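Local coordinates for response regulator receiver domain protein (CheY) (Rhodospirillum rubrum, PDB 3HEB), which probably works as a phosphorylation-controlled switch of two-component signalling, taking a phosphoryl group from a partner histidine kinase, at residues A[7-12]-A[18-23]; A[45-50]-A[85-90]; A[73-78]-A[101-106]. All coordinates share one frame; numbering follows the deposited sequence.

Interaction 1: A[7-12]-A[18-23]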
loop_
_atom_site.group_PDB
_atom_site.type_symbol
_atom_site.label_atom_id
_atom_site.label_comp_id
_atom_site.label_asym_id
_atom_site.label_seq_id
_atom_site.Cartn_x
_atom_site.Cartn_y
_atom_site.Cartn_z
ATOM N N ILE A 7 2.686 1.951 -14.969
ATOM C CA ILE A 7 3.581 1.448 -13.934
ATOM C C ILE A 7 4.962 2.016 -14.235
ATOM O O ILE A 7 5.499 1.793 -15.318
ATOM C CB ILE A 7 3.647 -0.087 -13.945
ATOM C CG1 ILE A 7 2.262 -0.657 -13.621
ATOM C CG2 ILE A 7 4.679 -0.564 -12.946
ATOM C CD1 ILE A 7 2.168 -2.146 -13.729
ATOM N N VAL A 8 5.515 2.781 -13.297
ATOM C CA VAL A 8 6.837 3.364 -13.485
ATOM C C VAL A 8 7.844 2.555 -12.679
ATOM O O VAL A 8 7.840 2.600 -11.452
ATOM C CB VAL A 8 6.884 4.835 -13.011
ATOM C CG1 VAL A 8 8.290 5.382 -13.185
ATOM C CG2 VAL A 8 5.900 5.683 -13.800
HETATM N N MSE A 9 8.698 1.805 -13.368
HETATM C CA MSE A 9 9.695 0.984 -12.688
HETATM C C MSE A 9 11.053 1.683 -12.592
HETATM O O MSE A 9 11.693 1.965 -13.608
HETATM C CB MSE A 9 9.838 -0.366 -13.407
HETATM C CG MSE A 9 10.889 -1.307 -12.824
HETATM SE SE MSE A 9 10.841 -2.968 -13.565
HETATM C CE MSE A 9 11.319 -2.591 -15.235
ATOM N N ILE A 10 11.468 1.979 -11.364
ATOM C CA ILE A 10 12.755 2.627 -11.109
ATOM C C ILE A 10 13.707 1.579 -10.510
ATOM O O ILE A 10 13.752 1.352 -9.295
ATOM C CB ILE A 10 12.592 3.826 -10.142
ATOM C CG1 ILE A 10 11.537 4.798 -10.694
ATOM C CG2 ILE A 10 13.939 4.542 -9.963
ATOM C CD1 ILE A 10 11.184 5.938 -9.742
ATOM N N GLU A 11 14.460 0.934 -11.387
ATOM C CA GLU A 11 15.383 -0.118 -10.994
ATOM C C GLU A 11 16.619 -0.016 -11.880
ATOM O O GLU A 11 16.498 0.158 -13.088
ATOM C CB GLU A 11 14.689 -1.473 -11.182
ATOM C CG GLU A 11 15.575 -2.687 -10.966
ATOM C CD GLU A 11 16.038 -2.827 -9.535
ATOM O OE1 GLU A 11 15.196 -3.124 -8.663
ATOM O OE2 GLU A 11 17.246 -2.635 -9.284
ATOM N N ASP A 12 17.802 -0.116 -11.280
ATOM C CA ASP A 12 19.062 -0.018 -12.023
ATOM C C ASP A 12 19.666 -1.382 -12.327
ATOM O O ASP A 12 20.468 -1.507 -13.252
ATOM C CB ASP A 12 20.082 0.792 -11.232
ATOM C CG ASP A 12 20.517 0.083 -9.974
ATOM O OD1 ASP A 12 19.628 -0.417 -9.243
ATOM O OD2 ASP A 12 21.738 0.030 -9.715
ATOM N N ARG A 18 14.444 -6.939 -15.558
ATOM C CA ARG A 18 13.858 -7.857 -16.524
ATOM C C ARG A 18 13.043 -8.945 -15.833
ATOM O O ARG A 18 12.106 -9.484 -16.412
ATOM C CB ARG A 18 14.952 -8.467 -17.414
ATOM C CG ARG A 18 15.595 -7.462 -18.387
ATOM C CD ARG A 18 16.703 -8.112 -19.226
ATOM N NE ARG A 18 17.439 -7.138 -20.036
ATOM C CZ ARG A 18 16.906 -6.431 -21.028
ATOM N NH1 ARG A 18 15.628 -6.586 -21.346
ATOM N NH2 ARG A 18 17.646 -5.562 -21.702
ATOM N N LEU A 19 13.386 -9.262 -14.590
ATOM C CA LEU A 19 12.633 -10.269 -13.842
ATOM C C LEU A 19 11.293 -9.687 -13.371
ATOM O O LEU A 19 10.257 -10.356 -13.414
ATOM C CB LEU A 19 13.430 -10.736 -12.624
ATOM C CG LEU A 19 12.631 -11.609 -11.654
ATOM C CD1 LEU A 19 12.325 -12.949 -12.308
ATOM C CD2 LEU A 19 13.429 -11.812 -10.381
ATOM N N ILE A 20 11.333 -8.435 -12.922
ATOM C CA ILE A 20 10.155 -7.731 -12.439
ATOM C C ILE A 20 9.145 -7.570 -13.566
ATOM O O ILE A 20 7.964 -7.878 -13.414
ATOM C CB ILE A 20 10.546 -6.323 -11.923
ATOM C CG1 ILE A 20 11.463 -6.446 -10.701
ATOM C CG2 ILE A 20 9.301 -5.533 -11.558
ATOM C CD1 ILE A 20 12.063 -5.127 -10.243
ATOM N N GLU A 21 9.630 -7.100 -14.710
ATOM C CA GLU A 21 8.795 -6.864 -15.868
ATOM C C GLU A 21 8.091 -8.100 -16.401
ATOM O O GLU A 21 6.905 -8.050 -16.701
ATOM C CB GLU A 21 9.633 -6.258 -16.990
ATOM C CG GLU A 21 8.861 -5.965 -18.273
ATOM C CD GLU A 21 9.758 -5.921 -19.521
ATOM O OE1 GLU A 21 10.880 -5.350 -19.464
ATOM O OE2 GLU A 21 9.330 -6.457 -20.569
ATOM N N LYS A 22 8.806 -9.209 -16.531
ATOM C CA LYS A 22 8.174 -10.400 -17.077
ATOM C C LYS A 22 7.224 -11.054 -16.105
ATOM O O LYS A 22 6.276 -11.714 -16.512
ATOM C CB LYS A 22 9.219 -11.416 -17.545
ATOM C CG LYS A 22 10.076 -12.016 -16.454
ATOM C CD LYS A 22 11.125 -12.961 -17.042
ATOM C CE LYS A 22 10.482 -13.990 -17.966
ATOM N NZ LYS A 22 9.311 -14.645 -17.315
ATOM N N ASN A 23 7.460 -10.871 -14.817
ATOM C CA ASN A 23 6.568 -11.483 -13.858
ATOM C C ASN A 23 5.307 -10.663 -13.682
ATOM O O ASN A 23 4.282 -11.178 -13.245
ATOM C CB ASN A 23 7.298 -11.719 -12.545
ATOM C CG ASN A 23 8.142 -12.973 -12.595
ATOM O OD1 ASN A 23 7.612 -14.083 -12.546
ATOM N ND2 ASN A 23 9.452 -12.810 -12.722
#

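Interaction 2: A[45-50]-A[85-90]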
loop_
_atom_site.group_PDB
_atom_site.type_symbol
_atom_site.label_atom_id
_atom_site.label_comp_id
_atom_site.label_asym_id
_atom_site.label_seq_id
_atom_site.Cartn_x
_atom_site.Cartn_y
_atom_site.Cartn_z
ATOM N N TYR A 45 11.049 12.513 -15.667
ATOM C CA TYR A 45 9.751 12.094 -16.179
ATOM C C TYR A 45 8.610 12.492 -15.247
ATOM O O TYR A 45 7.582 13.004 -15.681
ATOM C CB TYR A 45 9.748 10.573 -16.366
ATOM C CG TYR A 45 8.378 9.995 -16.644
ATOM C CD1 TYR A 45 7.747 10.212 -17.875
ATOM C CD2 TYR A 45 7.695 9.268 -15.668
ATOM C CE1 TYR A 45 6.474 9.725 -18.129
ATOM C CE2 TYR A 45 6.410 8.772 -15.911
ATOM C CZ TYR A 45 5.805 9.008 -17.145
ATOM O OH TYR A 45 4.535 8.542 -17.393
ATOM N N LEU A 46 8.812 12.248 -13.957
ATOM C CA LEU A 46 7.821 12.536 -12.932
ATOM C C LEU A 46 7.577 14.016 -12.651
ATOM O O LEU A 46 6.441 14.424 -12.398
ATOM C CB LEU A 46 8.237 11.848 -11.634
ATOM C CG LEU A 46 7.533 10.568 -11.160
ATOM C CD1 LEU A 46 6.898 9.817 -12.315
ATOM C CD2 LEU A 46 8.554 9.706 -10.414
ATOM N N PHE A 47 8.637 14.818 -12.685
ATOM C CA PHE A 47 8.506 16.238 -12.389
ATOM C C PHE A 47 8.650 17.177 -13.582
ATOM O O PHE A 47 8.232 18.335 -13.518
ATOM C CB PHE A 47 9.502 16.629 -11.290
ATOM C CG PHE A 47 9.271 15.916 -9.990
ATOM C CD1 PHE A 47 9.984 14.763 -9.674
ATOM C CD2 PHE A 47 8.298 16.375 -9.099
ATOM C CE1 PHE A 47 9.730 14.076 -8.488
ATOM C CE2 PHE A 47 8.034 15.694 -7.907
ATOM C CZ PHE A 47 8.750 14.544 -7.602
ATOM N N GLY A 48 9.227 16.676 -14.670
ATOM C CA GLY A 48 9.401 17.498 -15.856
ATOM C C GLY A 48 10.664 18.333 -15.797
ATOM O O GLY A 48 11.357 18.355 -14.779
ATOM N N ASP A 49 10.957 19.031 -16.886
ATOM C CA ASP A 49 12.147 19.863 -16.968
ATOM C C ASP A 49 12.057 21.064 -16.047
ATOM O O ASP A 49 13.071 21.529 -15.528
ATOM C CB ASP A 49 12.363 20.322 -18.407
ATOM C CG ASP A 49 12.590 19.162 -19.349
ATOM O OD1 ASP A 49 13.518 18.371 -19.077
ATOM O OD2 ASP A 49 11.844 19.036 -20.349
ATOM N N ASP A 50 10.845 21.570 -15.847
ATOM C CA ASP A 50 10.652 22.713 -14.967
ATOM C C ASP A 50 10.733 22.262 -13.510
ATOM O O ASP A 50 10.854 23.085 -12.603
ATOM C CB ASP A 50 9.298 23.383 -15.247
ATOM C CG ASP A 50 8.148 22.394 -15.290
ATOM O OD1 ASP A 50 7.947 21.660 -14.297
ATOM O OD2 ASP A 50 7.443 22.355 -16.320
ATOM N N PRO A 85 2.310 18.055 -4.814
ATOM C CA PRO A 85 0.885 17.891 -5.131
ATOM C C PRO A 85 0.481 16.992 -6.302
ATOM O O PRO A 85 -0.506 16.254 -6.204
ATOM C CB PRO A 85 0.420 19.327 -5.347
ATOM C CG PRO A 85 1.256 20.085 -4.359
ATOM C CD PRO A 85 2.625 19.474 -4.564
ATOM N N HIS A 86 1.217 17.049 -7.411
ATOM C CA HIS A 86 0.842 16.251 -8.578
ATOM C C HIS A 86 1.455 14.858 -8.677
ATOM O O HIS A 86 1.346 14.216 -9.723
ATOM C CB HIS A 86 1.142 17.023 -9.873
ATOM C CG HIS A 86 0.692 18.448 -9.843
ATOM N ND1 HIS A 86 1.522 19.486 -9.495
ATOM C CD2 HIS A 86 -0.524 19.011 -10.093
ATOM C CE1 HIS A 86 0.851 20.629 -9.526
ATOM N NE2 HIS A 86 -0.394 20.356 -9.889
ATOM N N THR A 87 2.082 14.384 -7.604
ATOM C CA THR A 87 2.696 13.058 -7.617
ATOM C C THR A 87 2.504 12.294 -6.314
ATOM O O THR A 87 2.614 11.072 -6.285
ATOM C CB THR A 87 4.212 13.137 -7.873
ATOM O OG1 THR A 87 4.825 13.931 -6.845
ATOM C CG2 THR A 87 4.502 13.739 -9.233
ATOM N N ARG A 88 2.223 13.012 -5.236
ATOM C CA ARG A 88 2.058 12.375 -3.936
ATOM C C ARG A 88 0.934 11.356 -3.837
ATOM O O ARG A 88 1.054 10.372 -3.115
ATOM C CB ARG A 88 1.874 13.435 -2.847
ATOM C CG ARG A 88 0.647 14.313 -3.009
ATOM C CD ARG A 88 0.625 15.353 -1.910
ATOM N NE ARG A 88 -0.447 16.323 -2.078
ATOM C CZ ARG A 88 -0.544 17.443 -1.371
ATOM N NH1 ARG A 88 0.365 17.719 -0.445
ATOM N NH2 ARG A 88 -1.530 18.300 -1.608
ATOM N N ARG A 89 -0.155 11.584 -4.557
ATOM C CA ARG A 89 -1.280 10.663 -4.505
ATOM C C ARG A 89 -0.941 9.351 -5.207
ATOM O O ARG A 89 -1.683 8.375 -5.109
ATOM C CB ARG A 89 -2.509 11.300 -5.144
ATOM C CG ARG A 89 -3.803 10.559 -4.862
ATOM C CD ARG A 89 -4.976 11.277 -5.494
ATOM N NE ARG A 89 -5.254 12.553 -4.840
ATOM C CZ ARG A 89 -5.982 13.518 -5.389
ATOM N NH1 ARG A 89 -6.495 13.352 -6.597
ATOM N NH2 ARG A 89 -6.206 14.643 -4.732
ATOM N N SER A 90 0.185 9.335 -5.913
ATOM C CA SER A 90 0.624 8.148 -6.623
ATOM C C SER A 90 1.164 7.134 -5.639
ATOM O O SER A 90 2.076 7.443 -4.859
ATOM C CB SER A 90 1.727 8.492 -7.621
ATOM O OG SER A 90 1.230 9.218 -8.724
#

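Interaction 3: A[73-78]-A[101-106]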
loop_
_atom_site.group_PDB
_atom_site.type_symbol
_atom_site.label_atom_id
_atom_site.label_comp_id
_atom_site.label_asym_id
_atom_site.label_seq_id
_atom_site.Cartn_x
_atom_site.Cartn_y
_atom_site.Cartn_z
ATOM N N THR A 73 19.756 8.023 -3.980
ATOM C CA THR A 73 19.102 6.988 -3.198
ATOM C C THR A 73 17.616 7.147 -3.445
ATOM O O THR A 73 17.107 8.263 -3.496
ATOM C CB THR A 73 19.361 7.123 -1.686
ATOM O OG1 THR A 73 18.632 6.089 -0.999
ATOM C CG2 THR A 73 18.923 8.495 -1.180
ATOM N N GLY A 74 16.929 6.026 -3.616
ATOM C CA GLY A 74 15.506 6.070 -3.866
ATOM C C GLY A 74 14.694 6.715 -2.757
ATOM O O GLY A 74 13.573 7.178 -3.004
ATOM N N ILE A 75 15.225 6.750 -1.539
ATOM C CA ILE A 75 14.474 7.365 -0.452
ATOM C C ILE A 75 14.185 8.827 -0.777
ATOM O O ILE A 75 13.092 9.324 -0.519
ATOM C CB ILE A 75 15.218 7.255 0.901
ATOM C CG1 ILE A 75 14.964 5.873 1.503
ATOM C CG2 ILE A 75 14.735 8.333 1.875
ATOM C CD1 ILE A 75 15.616 5.656 2.853
ATOM N N ASP A 76 15.155 9.513 -1.367
ATOM C CA ASP A 76 14.938 10.908 -1.708
ATOM C C ASP A 76 13.952 11.080 -2.859
ATOM O O ASP A 76 13.280 12.105 -2.958
ATOM C CB ASP A 76 16.274 11.576 -2.005
ATOM C CG ASP A 76 17.114 11.727 -0.754
ATOM O OD1 ASP A 76 16.604 12.303 0.227
ATOM O OD2 ASP A 76 18.268 11.270 -0.739
ATOM N N ILE A 77 13.854 10.077 -3.725
ATOM C CA ILE A 77 12.899 10.142 -4.820
ATOM C C ILE A 77 11.521 10.074 -4.154
ATOM O O ILE A 77 10.619 10.836 -4.489
ATOM C CB ILE A 77 13.065 8.946 -5.806
ATOM C CG1 ILE A 77 14.406 9.059 -6.545
ATOM C CG2 ILE A 77 11.913 8.925 -6.795
ATOM C CD1 ILE A 77 14.654 7.975 -7.576
ATOM N N LEU A 78 11.396 9.167 -3.187
ATOM C CA LEU A 78 10.167 8.950 -2.420
ATOM C C LEU A 78 9.752 10.242 -1.728
ATOM O O LEU A 78 8.589 10.639 -1.782
ATOM C CB LEU A 78 10.405 7.870 -1.354
ATOM C CG LEU A 78 9.268 7.114 -0.654
ATOM C CD1 LEU A 78 9.813 6.568 0.659
ATOM C CD2 LEU A 78 8.082 7.994 -0.371
ATOM N N GLN A 101 14.597 -2.683 10.019
ATOM C CA GLN A 101 13.532 -1.818 10.524
ATOM C C GLN A 101 13.680 -0.340 10.175
ATOM O O GLN A 101 12.769 0.261 9.603
ATOM C CB GLN A 101 13.432 -1.921 12.051
ATOM C CG GLN A 101 13.861 -3.246 12.657
ATOM C CD GLN A 101 14.147 -3.131 14.162
ATOM O OE1 GLN A 101 14.948 -2.291 14.602
ATOM N NE2 GLN A 101 13.493 -3.987 14.953
ATOM N N ARG A 102 14.820 0.241 10.540
ATOM C CA ARG A 102 15.082 1.658 10.307
ATOM C C ARG A 102 14.772 2.164 8.902
ATOM O O ARG A 102 14.217 3.251 8.742
ATOM C CB ARG A 102 16.532 1.990 10.674
ATOM C CG ARG A 102 16.807 1.974 12.178
ATOM C CD ARG A 102 18.211 2.492 12.520
ATOM N NE ARG A 102 19.286 1.601 12.072
ATOM C CZ ARG A 102 20.203 1.918 11.158
ATOM N NH1 ARG A 102 20.193 3.112 10.577
ATOM N NH2 ARG A 102 21.143 1.040 10.827
ATOM N N GLU A 103 15.129 1.383 7.887
ATOM C CA GLU A 103 14.875 1.776 6.503
ATOM C C GLU A 103 13.402 1.647 6.164
ATOM O O GLU A 103 12.814 2.532 5.550
ATOM C CB GLU A 103 15.689 0.909 5.548
ATOM C CG GLU A 103 17.154 1.271 5.524
ATOM C CD GLU A 103 17.386 2.642 4.931
ATOM O OE1 GLU A 103 17.435 2.742 3.686
ATOM O OE2 GLU A 103 17.505 3.617 5.706
ATOM N N ILE A 104 12.816 0.531 6.570
ATOM C CA ILE A 104 11.421 0.270 6.310
ATOM C C ILE A 104 10.580 1.353 6.964
ATOM O O ILE A 104 9.771 2.001 6.298
ATOM C CB ILE A 104 11.033 -1.128 6.845
ATOM C CG1 ILE A 104 11.814 -2.203 6.070
ATOM C CG2 ILE A 104 9.549 -1.343 6.713
ATOM C CD1 ILE A 104 11.575 -3.625 6.547
ATOM N N GLN A 105 10.794 1.567 8.260
ATOM C CA GLN A 105 10.045 2.578 8.997
ATOM C C GLN A 105 10.215 3.978 8.400
ATOM O O GLN A 105 9.263 4.767 8.371
ATOM C CB GLN A 105 10.479 2.585 10.467
ATOM C CG GLN A 105 10.504 1.197 11.105
ATOM C CD GLN A 105 10.935 1.215 12.567
ATOM O OE1 GLN A 105 11.877 1.927 12.955
ATOM N NE2 GLN A 105 10.257 0.414 13.384
ATOM N N ARG A 106 11.417 4.282 7.919
ATOM C CA ARG A 106 11.690 5.590 7.337
ATOM C C ARG A 106 10.895 5.801 6.037
ATOM O O ARG A 106 10.339 6.882 5.804
ATOM C CB ARG A 106 13.192 5.742 7.073
ATOM C CG ARG A 106 13.666 7.189 6.986
ATOM C CD ARG A 106 15.178 7.275 6.739
ATOM N NE ARG A 106 15.712 8.616 7.008
ATOM C CZ ARG A 106 16.201 9.013 8.184
ATOM N NH1 ARG A 106 16.235 8.178 9.218
ATOM N NH2 ARG A 106 16.654 10.254 8.333
#

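Interaction 1: A[7-12]-A[18-23]
The selenium of Met-9, a selenomethionine, presses against the branched side of Ile-20, with SE 3.6 Å from CG2 and 3.7 Å from CB of that residue. Met-9 runs out from its strand fully extended, CG anti to the backbone N and chi2 near 172°, until chi3 (66°) folds the methyl back; CE then comes within 4.4 Å of Glu-21 CB, the next residue of the helix. On Ile-20, CG2 lies anti to the backbone N, which presents this methyl to the selenium while CG1 carries CD1 on toward Glu-11. There OE1 of Glu-11 stands 4.0 Å from Ile-20 CD1, the two side chains meeting at about a right angle. This joins the first strand of the receiver domain to the helix that follows it, within the beta-alpha-beta unit 6-10, 14-26, 33-36. Further along the helix Asn-23 is fixed at both ends of its amide: ND2 donates to Leu-19 O at 2.7 Å from one face of that carbonyl, which Asn-23 N reaches from the other, and OD1 is bonded to Arg-130 of helix 122-136. The polar end of Glu-11 is occupied by Lys-118, in a salt bridge, and by Asp-13 N, and it lies close to Asp-66, the predicted phosphorylation site. The contact between strand and helix is therefore dispersive, its apolar packing running up to the edge of an acidic site.

Interaction 2: A[45-50]-A[85-90]
Leu-46 meets Thr-87 through its backbone: the carbonyl O lies 3.8 Å from Thr-87 CG2, a methyl against a polar atom that is already taken up by Ser-56 OG. The leucine side chain itself stays further back, with no atom as near as the carbonyl. Next in sequence, Phe-47 carries the aromatic part of the contact. Its CG stands anti to the carbonyl carbon (chi1 -62°), and from there the ring reaches across to the threonine hydroxyl, OG1 being 3.8 Å from CE2 and 4.0 Å from CZ of Phe-47. The approach to the ring is oblique, and the two side chains cross at about a right angle. Thr-87 answers with both branches: chi1 of 59° sets OG1 between its own backbone N and carbonyl carbon, with CG2 directed to the leucine carbonyl. OG1 is hydrogen-bonded to Val-81 O, so the ring packs beside a satisfied hydroxyl. In the doubly wound alpha/beta fold of receiver domains, this contact packs the C-terminal end of helix 39-47 against the connection that leads from helix 74-83 into strand 92-96. At Gly-48 the helix ends, phi turning positive at 85°, and the chain leaves the contact. In the other segment, Thr-87 starts a type I beta turn closed by Ser-90 N to Thr-87 O at 3.0 Å. Within the same connection the guanidinium of Arg-88 lies over Pro-85, CG of the proline standing 4.3 Å above the centre of the planar group.

Interaction 3: A[73-78]-A[101-106]
The carboxylate of Glu-103 meets Ile-75 obliquely: CD1 of the isoleucine comes in on the oxygen side, well off the plane of the group, with OE1 at 3.5 Å and OE2 at 4.0 Å. The methyl thus sits astride the two oxygens, nearer OE1. The second flat group, the guanidinium of Arg-106, stays away from Ile-75, and it is the aliphatic part of that side chain that touches, CD lying 4.2 Å from Ile-75 CD1. Both residues belong to helix 101-109, which here packs beside helix 74-83 on one face of the parallel sheet of the CheY-like receiver fold. One turn of helix separates Glu-103 from Arg-106, and CD1 of Ile-75 touches both. Ile-75 reaches that place in an extended form, with CG1 anti to the carbonyl carbon and chi2 at -179°, so that CD1 is the foremost atom of its side chain. Glu-103 has to fold to get there. Its side chain does not start out toward the other helix, but a bend at chi2 (-67°) swings the carboxylate round to the isoleucine. The contact lies at the surface; the carboxylate itself touches the methyl, whereas Arg-106 offers only its carbon chain. Ile-75 and Leu-78 also pack on Cys-107 and on Leu-110, just past the end of helix 101-109. The outer side of helix 101-109 also meets the second subunit, where Gln-105 packs on Arg-89 of that copy. At the start of helix 74-83, Asp-76 N donates to Thr-73 O at 3.1 Å, closing the first turn.

How the interactions relate
From the N terminus, interaction 1 comes first and is the most local, closing a short loop between strand 6-10 and helix 14-26 before either of the others opens. Interactions 2 and 3 cross: residues 45-50 wait for 85-90, but 73-78 begins in between and finds its partner at 101-106 only after interaction 2 has closed. Interaction 2 ties helix 39-47 to the loop after helix 74-83, and interaction 3 ties helix 74-83 to helix 101-109, all on one face of the sheet, while interaction 1 packs helix 14-26 on the other face. Strand 6-10 itself reaches both other contacts: Val-8 packs on Tyr-45, and Ile-10 on Ile-77.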